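Local coordinates for protein catechol O-methyltransferase (Niastella koreensis, PDB 7CVW) that transfers a methyl group from S-adenosyl-L-methionine to a hydroxyl of catechol-like compounds in a magnesium-dependent reaction, without regiospecificity, at residues A34-I39 with A95-K100; W74-L79 with S109-R114. One frame throughout, in Å; residues are numbered along the deposited sequence.

Interaction 1 (A34-I39 with A95-K100)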
ATOM      1  N   ALA A  34     -17.907  -6.449 -25.121  1.00 11.24           N
ATOM      2  CA  ALA A  34     -17.848  -5.073 -25.661  1.00 10.87           C
ATOM      3  C   ALA A  34     -16.621  -4.865 -26.555  1.00 10.55           C
ATOM      4  O   ALA A  34     -16.518  -3.754 -27.098  1.00 11.93           O
ATOM      5  CB  ALA A  34     -17.859  -4.083 -24.532  1.00 10.54           C
ATOM      6  N   GLY A  35     -15.741  -5.856 -26.703  1.00 10.39           N
ATOM      7  CA  GLY A  35     -14.509  -5.720 -27.501  1.00 10.60           C
ATOM      8  C   GLY A  35     -13.547  -4.733 -26.863  1.00 11.08           C
ATOM      9  O   GLY A  35     -12.850  -3.996 -27.574  1.00 12.07           O
ATOM     10  N   MET A  36     -13.456  -4.768 -25.537  1.00 10.48           N
ATOM     11  CA  MET A  36     -12.586  -3.847 -24.733  1.00 11.62           C
ATOM     12  C   MET A  36     -11.372  -4.606 -24.249  1.00 12.24           C
ATOM     13  O   MET A  36     -11.465  -5.798 -24.007  1.00 12.03           O
ATOM     14  CB  MET A  36     -13.394  -3.285 -23.560  1.00 10.61           C
ATOM     15  CG  MET A  36     -14.483  -2.304 -23.981  1.00 10.80           C
ATOM     16  SD  MET A  36     -15.710  -1.900 -22.692  1.00 10.75           S
ATOM     17  CE  MET A  36     -14.662  -1.037 -21.527  1.00 10.10           C
ATOM     18  N   PRO A  37     -10.228  -3.921 -24.071  1.00 11.11           N
ATOM     19  CA  PRO A  37      -9.030  -4.600 -23.587  1.00 11.67           C
ATOM     20  C   PRO A  37      -9.190  -5.091 -22.140  1.00 11.76           C
ATOM     21  O   PRO A  37      -9.836  -4.434 -21.338  1.00 11.23           O
ATOM     22  CB  PRO A  37      -7.945  -3.542 -23.743  1.00 11.42           C
ATOM     23  CG  PRO A  37      -8.685  -2.231 -23.660  1.00 11.80           C
ATOM     24  CD  PRO A  37     -10.040  -2.483 -24.283  1.00 11.29           C
ATOM     25  N   ALA A  38      -8.592  -6.248 -21.854  1.00 12.08           N
ATOM     26  CA  ALA A  38      -8.684  -6.948 -20.552  1.00 12.98           C
ATOM     27  C   ALA A  38      -7.640  -6.351 -19.617  1.00 12.89           C
ATOM     28  O   ALA A  38      -6.683  -7.034 -19.301  1.00 15.57           O
ATOM     29  CB  ALA A  38      -8.464  -8.440 -20.723  1.00 13.93           C
ATOM     30  N   ILE A  39      -7.781  -5.083 -19.265  1.00 11.40           N
ATOM     31  CA  ILE A  39      -6.707  -4.342 -18.546  1.00 11.03           C
ATOM     32  C   ILE A  39      -7.221  -3.711 -17.250  1.00 10.59           C
ATOM     33  O   ILE A  39      -6.561  -2.781 -16.762  1.00 11.24           O
ATOM     34  CB  ILE A  39      -6.044  -3.324 -19.483  1.00 10.55           C
ATOM     35  CG1 ILE A  39      -6.990  -2.232 -19.991  1.00 10.30           C
ATOM     36  CG2 ILE A  39      -5.362  -4.070 -20.630  1.00 11.21           C
ATOM     37  CD1 ILE A  39      -6.339  -1.147 -20.829  1.00 11.01           C
ATOM     38  N   ALA A  95     -17.446   4.234 -21.788  1.00  9.08           N
ATOM     39  CA  ALA A  95     -18.230   4.987 -20.786  1.00  9.34           C
ATOM     40  C   ALA A  95     -19.628   4.375 -20.687  1.00  9.35           C
ATOM     41  O   ALA A  95     -20.169   4.305 -19.571  1.00  9.95           O
ATOM     42  CB  ALA A  95     -18.255   6.447 -21.162  1.00 10.01           C
ATOM     43  N   ALA A  96     -20.226   3.985 -21.812  1.00  9.38           N
ATOM     44  CA  ALA A  96     -21.597   3.395 -21.823  1.00  9.53           C
ATOM     45  C   ALA A  96     -21.571   2.040 -21.100  1.00  9.62           C
ATOM     46  O   ALA A  96     -22.532   1.717 -20.359  1.00 10.65           O
ATOM     47  CB  ALA A  96     -22.126   3.239 -23.225  1.00 10.65           C
ATOM     48  N   VAL A  97     -20.531   1.245 -21.343  1.00  8.71           N
ATOM     49  CA  VAL A  97     -20.371  -0.076 -20.688  1.00  9.08           C
ATOM     50  C   VAL A  97     -20.174   0.124 -19.195  1.00  8.88           C
ATOM     51  O   VAL A  97     -20.877  -0.562 -18.409  1.00  9.25           O
ATOM     52  CB  VAL A  97     -19.226  -0.877 -21.316  1.00  8.75           C
ATOM     53  CG1 VAL A  97     -18.909  -2.124 -20.501  1.00  9.23           C
ATOM     54  CG2 VAL A  97     -19.592  -1.219 -22.741  1.00  9.33           C
ATOM     55  N   ALA A  98     -19.287   1.049 -18.801  1.00  9.26           N
ATOM     56  CA  ALA A  98     -19.072   1.344 -17.379  1.00  9.26           C
ATOM     57  C   ALA A  98     -20.403   1.792 -16.754  1.00  8.90           C
ATOM     58  O   ALA A  98     -20.685   1.430 -15.592  1.00  9.14           O
ATOM     59  CB  ALA A  98     -17.994   2.373 -17.226  1.00  9.17           C
ATOM     60  N   GLN A  99     -21.198   2.608 -17.453  1.00  9.19           N
ATOM     61  CA  GLN A  99     -22.437   3.141 -16.836  1.00  9.83           C
ATOM     62  C   GLN A  99     -23.380   1.974 -16.508  1.00 10.07           C
ATOM     63  O   GLN A  99     -23.934   1.955 -15.399  1.00 10.08           O
ATOM     64  CB  GLN A  99     -23.134   4.134 -17.748  1.00 10.39           C
ATOM     65  CG  GLN A  99     -24.373   4.722 -17.094  1.00 10.99           C
ATOM     66  CD  GLN A  99     -24.013   5.692 -15.995  1.00 11.05           C
ATOM     67  OE1 GLN A  99     -23.329   6.681 -16.246  1.00 12.50           O
ATOM     68  NE2 GLN A  99     -24.408   5.386 -14.764  1.00 11.95           N
ATOM     69  N   LYS A 100     -23.510   1.011 -17.414  1.00 10.93           N
ATOM     70  CA  LYS A 100     -24.365  -0.182 -17.187  1.00 11.78           C
ATOM     71  C   LYS A 100     -23.832  -0.947 -15.972  1.00 10.78           C
ATOM     72  O   LYS A 100     -24.630  -1.432 -15.147  1.00 10.24           O
ATOM     73  CB  LYS A 100     -24.387  -1.083 -18.420  1.00 14.07           C
ATOM     74  CG  LYS A 100     -25.336  -2.270 -18.325  1.00 18.52           C
ATOM     75  CD  LYS A 100     -25.478  -3.016 -19.640  1.00 23.23           C
ATOM     76  CE  LYS A 100     -25.608  -4.512 -19.451  1.00 27.82           C
ATOM     77  NZ  LYS A 100     -26.491  -5.121 -20.475  1.00 33.01           N
TER
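Val97 meets Met36 and Ala34 where the chain leaves helix 22-34 through a Schellman motif. Gly35, with positive phi, is the first residue to leave helical backbone angles. The following loop runs on toward helix 43-55 and passes beside helix 92-104 of the Rossmann-like methyltransferase domain. Val97 gives the most surface to the contact and serves both partners. Its CG1 lies anti to the backbone N (chi1 170°), which turns CG2 to the side of Ala34. Ala34 CB, the last methyl before the turn, lies 3.8 Å from Val97 CG2.

Met36 comes in from the loop and reaches the valine with its sulfur. The chain is extended through chi2 and then bends at chi3 (66°). The Met36 and Val97 side chains point opposite ways and overlap alongside each other. The bend leaves the terminal methyl less near the valine than the sulfur is. The contact is wholly apolar, with no hydrogen bond between 34-39 and 95-100.

Met36 is buried. Its side chain also touches Leu31, Leu67 and His94, and the last two bind S-adenosyl-L-methionine. The contact thus lies just behind the cofactor site, and the Met36 side chain is about 6 Å from the bound S-adenosylhomocysteine at nearest approach. Ile39, farther along the same loop, touches that ligand directly. Lys93 NZ adds a polar tie to the helix end by a hydrogen bond to Ala34 O. At the centre of the contact, Met36 SD sits over the branch of the valine, 3.9 Å from Val97 CB and equally far from Val97 CG1 and CG2.

Interaction 2 (W74-L79 with S109-R114)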
ATOM      1  N   TRP A  74     -14.808  -0.989  -6.923  1.00  9.04           N
ATOM      2  CA  TRP A  74     -13.992  -1.236  -5.705  1.00  9.26           C
ATOM      3  C   TRP A  74     -13.864   0.061  -4.899  1.00  9.23           C
ATOM      4  O   TRP A  74     -14.148   0.071  -3.680  1.00  9.47           O
ATOM      5  CB  TRP A  74     -12.626  -1.776  -6.099  1.00  9.90           C
ATOM      6  CG  TRP A  74     -12.563  -3.254  -6.335  1.00  9.34           C
ATOM      7  CD1 TRP A  74     -12.366  -3.898  -7.523  1.00  9.64           C
ATOM      8  CD2 TRP A  74     -12.633  -4.272  -5.329  1.00  9.40           C
ATOM      9  NE1 TRP A  74     -12.301  -5.243  -7.319  1.00  9.97           N
ATOM     10  CE2 TRP A  74     -12.464  -5.505  -5.980  1.00 10.13           C
ATOM     11  CE3 TRP A  74     -12.805  -4.250  -3.942  1.00  9.85           C
ATOM     12  CZ2 TRP A  74     -12.485  -6.720  -5.286  1.00 10.27           C
ATOM     13  CZ3 TRP A  74     -12.849  -5.449  -3.263  1.00 10.31           C
ATOM     14  CH2 TRP A  74     -12.646  -6.660  -3.922  1.00 10.62           C
ATOM     15  N   MET A  75     -13.458   1.163  -5.512  1.00  9.30           N
ATOM     16  CA  MET A  75     -13.253   2.420  -4.741  1.00  9.52           C
ATOM     17  C   MET A  75     -14.587   3.023  -4.295  1.00  9.56           C
ATOM     18  O   MET A  75     -14.656   3.486  -3.161  1.00 10.10           O
ATOM     19  CB  MET A  75     -12.456   3.452  -5.539  1.00 10.58           C
ATOM     20  CG  MET A  75     -11.038   2.986  -5.764  1.00 11.24           C
ATOM     21  SD  MET A  75     -10.027   4.254  -6.585  1.00 12.13           S
ATOM     22  CE  MET A  75     -10.733   4.227  -8.225  1.00 13.42           C
ATOM     23  N   ALA A  76     -15.626   3.044  -5.138  1.00  9.37           N
ATOM     24  CA  ALA A  76     -16.900   3.716  -4.779  1.00  9.64           C
ATOM     25  C   ALA A  76     -17.553   3.003  -3.591  1.00 10.47           C
ATOM     26  O   ALA A  76     -18.239   3.665  -2.777  1.00 10.86           O
ATOM     27  CB  ALA A  76     -17.822   3.724  -5.969  1.00  9.50           C
ATOM     28  N   ARG A  77     -17.296   1.707  -3.434  1.00 10.80           N
ATOM     29  CA  ARG A  77     -17.844   0.955  -2.279  1.00 11.07           C
ATOM     30  C   ARG A  77     -17.213   1.398  -0.952  1.00 12.00           C
ATOM     31  O   ARG A  77     -17.799   1.047   0.085  1.00 14.71           O
ATOM     32  CB  ARG A  77     -17.684  -0.542  -2.523  1.00 11.20           C
ATOM     33  CG  ARG A  77     -18.758  -1.051  -3.469  1.00 11.73           C
ATOM     34  CD  ARG A  77     -18.546  -2.471  -3.899  1.00 11.37           C
ATOM     35  NE  ARG A  77     -19.702  -2.955  -4.619  1.00 11.57           N
ATOM     36  CZ  ARG A  77     -19.778  -4.136  -5.235  1.00 12.14           C
ATOM     37  NH1 ARG A  77     -18.763  -4.977  -5.217  1.00 12.30           N
ATOM     38  NH2 ARG A  77     -20.911  -4.477  -5.830  1.00 12.98           N
ATOM     39  N   ALA A  78     -16.127   2.176  -0.939  1.00 11.17           N
ATOM     40  CA  ALA A  78     -15.548   2.716   0.308  1.00 11.33           C
ATOM     41  C   ALA A  78     -16.275   4.000   0.724  1.00 11.44           C
ATOM     42  O   ALA A  78     -16.025   4.454   1.838  1.00 13.51           O
ATOM     43  CB  ALA A  78     -14.084   2.997   0.131  1.00 12.18           C
ATOM     44  N   LEU A  79     -17.062   4.616  -0.154  1.00 11.86           N
ATOM     45  CA  LEU A  79     -17.671   5.942   0.094  1.00 11.95           C
ATOM     46  C   LEU A  79     -18.798   5.847   1.118  1.00 12.78           C
ATOM     47  O   LEU A  79     -19.516   4.847   1.172  1.00 13.55           O
ATOM     48  CB  LEU A  79     -18.247   6.506  -1.198  1.00 12.09           C
ATOM     49  CG  LEU A  79     -17.246   6.884  -2.286  1.00 12.71           C
ATOM     50  CD1 LEU A  79     -17.993   7.204  -3.574  1.00 13.04           C
ATOM     51  CD2 LEU A  79     -16.390   8.057  -1.876  1.00 12.78           C
ATOM     52  N   SER A 109     -26.147   6.725  -8.146  1.00 14.90           N
ATOM     53  CA  SER A 109     -26.321   7.993  -7.393  1.00 16.77           C
ATOM     54  C   SER A 109     -24.967   8.579  -6.983  1.00 16.60           C
ATOM     55  O   SER A 109     -24.903   9.804  -6.735  1.00 19.29           O
ATOM     56  CB  SER A 109     -27.201   7.790  -6.175  1.00 17.55           C
ATOM     57  OG  SER A 109     -28.495   7.402  -6.594  1.00 22.78           O
ATOM     58  N   GLN A 110     -23.934   7.742  -6.847  1.00 15.47           N
ATOM     59  CA  GLN A 110     -22.650   8.155  -6.223  1.00 14.48           C
ATOM     60  C   GLN A 110     -21.523   8.287  -7.254  1.00 13.05           C
ATOM     61  O   GLN A 110     -20.472   8.839  -6.900  1.00 13.64           O
ATOM     62  CB  GLN A 110     -22.252   7.158  -5.148  1.00 16.26           C
ATOM     63  CG  GLN A 110     -23.164   7.223  -3.924  1.00 18.12           C
ATOM     64  CD  GLN A 110     -22.982   5.967  -3.119  1.00 22.07           C
ATOM     65  OE1 GLN A 110     -23.475   4.900  -3.490  1.00 23.51           O
ATOM     66  NE2 GLN A 110     -22.252   6.086  -2.020  1.00 25.22           N
ATOM     67  N   VAL A 111     -21.694   7.770  -8.454  1.00 11.22           N
ATOM     68  CA  VAL A 111     -20.591   7.766  -9.448  1.00 11.14           C
ATOM     69  C   VAL A 111     -21.046   8.612 -10.619  1.00 12.60           C
ATOM     70  O   VAL A 111     -22.102   8.320 -11.162  1.00 13.83           O
ATOM     71  CB  VAL A 111     -20.206   6.341  -9.866  1.00 10.38           C
ATOM     72  CG1 VAL A 111     -19.181   6.351 -10.996  1.00 10.30           C
ATOM     73  CG2 VAL A 111     -19.705   5.552  -8.655  1.00 10.30           C
ATOM     74  N   GLN A 112     -20.215   9.562 -11.030  1.00 12.31           N
ATOM     75  CA  GLN A 112     -20.445  10.371 -12.234  1.00 12.94           C
ATOM     76  C   GLN A 112     -19.368  10.010 -13.256  1.00 11.51           C
ATOM     77  O   GLN A 112     -18.173  10.211 -12.966  1.00 11.55           O
ATOM     78  CB  GLN A 112     -20.407  11.858 -11.932  1.00 14.74           C
ATOM     79  CG  GLN A 112     -20.686  12.666 -13.189  1.00 18.63           C
ATOM     80  CD  GLN A 112     -20.625  14.150 -12.948  1.00 21.47           C
ATOM     81  OE1 GLN A 112     -19.633  14.686 -12.453  1.00 23.07           O
ATOM     82  NE2 GLN A 112     -21.694  14.827 -13.338  1.00 25.59           N
ATOM     83  N   ILE A 113     -19.780   9.493 -14.404  1.00 10.36           N
ATOM     84  CA  ILE A 113     -18.858   9.199 -15.526  1.00 10.58           C
ATOM     85  C   ILE A 113     -18.878  10.407 -16.443  1.00 11.25           C
ATOM     86  O   ILE A 113     -19.957  10.764 -16.894  1.00 11.75           O
ATOM     87  CB  ILE A 113     -19.232   7.928 -16.294  1.00 11.23           C
ATOM     88  CG1 ILE A 113     -19.287   6.726 -15.353  1.00 11.24           C
ATOM     89  CG2 ILE A 113     -18.263   7.722 -17.447  1.00 11.89           C
ATOM     90  CD1 ILE A 113     -19.957   5.514 -15.941  1.00 11.51           C
ATOM     91  N   ARG A 114     -17.716  10.999 -16.709  1.00 10.98           N
ATOM     92  CA  ARG A 114     -17.622  12.140 -17.643  1.00 12.42           C
ATOM     93  C   ARG A 114     -16.906  11.653 -18.892  1.00 11.01           C
ATOM     94  O   ARG A 114     -15.762  11.134 -18.765  1.00 11.60           O
ATOM     95  CB  ARG A 114     -16.869  13.286 -16.989  1.00 13.68           C
ATOM     96  CG  ARG A 114     -17.638  13.953 -15.867  1.00 16.87           C
ATOM     97  CD  ARG A 114     -17.384  15.407 -16.089  1.00 21.51           C
ATOM     98  NE  ARG A 114     -17.668  16.065 -14.877  1.00 25.01           N
ATOM     99  CZ  ARG A 114     -17.419  17.330 -14.647  1.00 21.59           C
ATOM    100  NH1 ARG A 114     -16.869  18.127 -15.554  1.00 21.49           N
ATOM    101  NH2 ARG A 114     -17.750  17.773 -13.464  1.00 23.62           N
TER
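With chi1 at 174°, Val111 puts CG2 opposite its own carbonyl carbon, where it faces Ala76. The two methyls, Val111 CG2 and Ala76 CB, meet at 3.8 Å. Gln110 has its CG beside the backbone N (chi1 -70°) and extends from there, carrying its amide across to Leu79. Gln110 NE2 comes to 4.1 Å from Leu79 CB, so the amide end lies against the root of the leucine.

The contact joins the last turn of helix 70-76 and the turn after it to the start of strand 111-115, the outermost strand on one side of the Rossmann-like sheet in this chain. A type I beta turn runs from Ala76 to Leu79, closed by Leu79 N to Ala76 O at 3.0 Å. The turn brings Leu79 to the same strand start that Ala76 touches. Ala76 and Val111 are buried, whereas Leu79 and Gln110 are partly exposed. Val111 also packs on Ile102 of helix 92-104. The backbones of Gln110 and Gln112 bond to Leu85 of the neighbouring parallel strand.

No hydrogen bond or salt bridge joins 74-79 to 109-114. The Gln110 amide instead makes a weak hydrogen bond from NE2 to Pro80 O, just beyond the turn. The contact therefore rests on van der Waals fit, with one weak polar tie next to it at the partly exposed end.

In the fold
Both contacts lie in the same Rossmann-like domain, with centres about 16 Å apart. Helix 92-104, which carries one side of interaction 1, leads along the chain into strand 111-115, which carries one side of interaction 2. The two sites also touch: Ile113 CD1 packs on the helix backbone, 3.5 Å from Gln99 N. Neither is fully core: one of three touching residues is buried in interaction 1, two of four in interaction 2. Interaction 1 is purely apolar, pairs a loop with a helix and backs the cofactor pocket. Interaction 2 buries more surface, sets a helix end and turn on the outer strand, includes a glutamine amide and lies farther from the ligand.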